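Long-range contact in berberine bridge enzyme-like 28 (Arabidopsis thaliana, PDB 5D79), which is a secreted, berberine bridge enzyme-like FAD-linked oxidoreductase involved in adaptation to salt stress: residues 81-86 / 130-135. Numbering follows the deposited sequence.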
# COMPACT_ATOMS: atom_id res chain seq x y z
N ILE A 81 -15.29 1.27 -18.85
CA ILE A 81 -15.24 1.28 -17.39
C ILE A 81 -16.61 0.94 -16.85
O ILE A 81 -17.61 1.48 -17.30
CB ILE A 81 -14.80 2.64 -16.83
CG1 ILE A 81 -13.42 3.03 -17.38
CG2 ILE A 81 -14.80 2.64 -15.31
CD1 ILE A 81 -13.06 4.48 -17.13
N ILE A 82 -16.67 0.04 -15.88
CA ILE A 82 -17.93 -0.30 -15.24
C ILE A 82 -17.83 0.06 -13.75
O ILE A 82 -16.89 -0.34 -13.06
CB ILE A 82 -18.28 -1.80 -15.41
CG1 ILE A 82 -18.21 -2.22 -16.89
CG2 ILE A 82 -19.66 -2.10 -14.86
CD1 ILE A 82 -16.86 -2.82 -17.32
N THR A 83 -18.80 0.84 -13.26
CA THR A 83 -18.88 1.20 -11.85
C THR A 83 -20.05 0.46 -11.20
O THR A 83 -21.14 1.01 -11.06
CB THR A 83 -19.04 2.75 -11.62
OG1 THR A 83 -20.31 3.22 -12.11
CG2 THR A 83 -17.92 3.52 -12.30
N PRO A 84 -19.82 -0.81 -10.81
CA PRO A 84 -20.87 -1.66 -10.22
C PRO A 84 -21.51 -1.04 -8.98
O PRO A 84 -20.85 -0.29 -8.27
CB PRO A 84 -20.11 -2.94 -9.86
CG PRO A 84 -18.67 -2.51 -9.74
CD PRO A 84 -18.50 -1.46 -10.78
N VAL A 85 -22.78 -1.36 -8.72
CA VAL A 85 -23.46 -0.85 -7.53
C VAL A 85 -23.97 -1.99 -6.64
O VAL A 85 -24.33 -1.77 -5.48
CB VAL A 85 -24.64 0.07 -7.90
CG1 VAL A 85 -24.14 1.31 -8.65
CG2 VAL A 85 -25.69 -0.68 -8.72
N LYS A 86 -24.00 -3.20 -7.18
CA LYS A 86 -24.35 -4.37 -6.39
C LYS A 86 -23.41 -5.50 -6.79
O LYS A 86 -22.81 -5.45 -7.86
CB LYS A 86 -25.81 -4.77 -6.60
CG LYS A 86 -26.22 -4.91 -8.05
CD LYS A 86 -27.73 -4.97 -8.21
CE LYS A 86 -28.14 -5.03 -9.68
NZ LYS A 86 -27.82 -3.78 -10.44
N LEU A 130 -14.52 0.28 -8.32
CA LEU A 130 -15.33 -0.11 -7.16
C LEU A 130 -15.82 1.06 -6.34
O LEU A 130 -16.30 0.87 -5.22
CB LEU A 130 -14.53 -1.05 -6.26
CG LEU A 130 -14.12 -2.36 -6.93
CD1 LEU A 130 -13.16 -3.12 -6.06
CD2 LEU A 130 -15.35 -3.19 -7.22
N ARG A 131 -15.73 2.26 -6.90
CA ARG A 131 -16.06 3.48 -6.19
C ARG A 131 -17.46 3.51 -5.55
O ARG A 131 -17.67 4.21 -4.57
CB ARG A 131 -15.93 4.67 -7.14
CG ARG A 131 -16.98 4.72 -8.24
CD ARG A 131 -16.67 5.88 -9.14
NE ARG A 131 -15.23 5.94 -9.36
CZ ARG A 131 -14.62 6.88 -10.07
NH1 ARG A 131 -15.32 7.85 -10.65
NH2 ARG A 131 -13.30 6.84 -10.21
N ASN A 132 -18.40 2.74 -6.10
CA ASN A 132 -19.78 2.75 -5.60
C ASN A 132 -20.02 1.77 -4.47
O ASN A 132 -21.02 1.88 -3.75
CB ASN A 132 -20.75 2.46 -6.74
CG ASN A 132 -20.87 3.60 -7.72
OD1 ASN A 132 -20.59 4.76 -7.38
ND2 ASN A 132 -21.29 3.29 -8.95
N LEU A 133 -19.12 0.80 -4.31
CA LEU A 133 -19.23 -0.20 -3.25
C LEU A 133 -18.23 0.09 -2.14
O LEU A 133 -17.15 -0.50 -2.09
CB LEU A 133 -19.03 -1.61 -3.81
CG LEU A 133 -20.03 -2.08 -4.86
CD1 LEU A 133 -19.70 -3.48 -5.37
CD2 LEU A 133 -21.44 -2.03 -4.29
N ARG A 134 -18.59 1.01 -1.26
CA ARG A 134 -17.70 1.45 -0.20
C ARG A 134 -18.40 1.51 1.15
O ARG A 134 -18.01 2.27 2.04
CB ARG A 134 -17.11 2.82 -0.54
CG ARG A 134 -18.12 3.91 -0.79
CD ARG A 134 -17.42 5.21 -1.12
NE ARG A 134 -18.12 5.95 -2.17
CZ ARG A 134 -17.85 7.21 -2.49
NH1 ARG A 134 -18.53 7.80 -3.47
NH2 ARG A 134 -16.91 7.88 -1.84
N SER A 135 -19.43 0.68 1.31
CA SER A 135 -20.22 0.68 2.53
C SER A 135 -19.45 0.07 3.69
O SER A 135 -18.86 -1.00 3.56
CB SER A 135 -21.53 -0.08 2.31
OG SER A 135 -22.33 0.57 1.33
O HOH W 1 -18.57 0.99 -8.46
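Asn132 reaches across to Thr83 with its amide nitrogen: ND2 lies 3.1 Å from the backbone O of Thr83, a weak hydrogen bond bent to 134° at the hydrogen. Its CG is anti to its own carbonyl carbon (chi1 -71°), which carries the carboxamide over to segment 81-86, where it runs alongside the Val85 side chain, CG1 lying 3.5 Å from ND2. Asparagine suits the place, being short and carrying an N-H donor on its amide; its CB also lies against Pro84 O, a tight 3.1 Å. That carbonyl O accepts a hydrogen bond from a water, which accepts one from Asn132 N at 2.9 Å, so the water bridges the two backbones. Leu133 presses its CD2 methyl against Val85 O, a tight non-bonded contact of 3.1 Å, while the rigid Pro84 ring offers CG to Leu130 CD2 at 4.2 Å. Thr83 CG2 meets the Arg131 CD methylene at 4.1 Å; the Arg131 guanidinium pairs with Asp129. The type I turn from Leu130 to Leu133 is thus joined to the end of strand 80-82, which runs parallel to strand 125-129 in the FAD-binding domain, where Leu130 touches the cofactor. One weak direct bond and a water satisfying Pro84 O and Asn132 N link the segments, with Leu133 and Pro84 packing beside them.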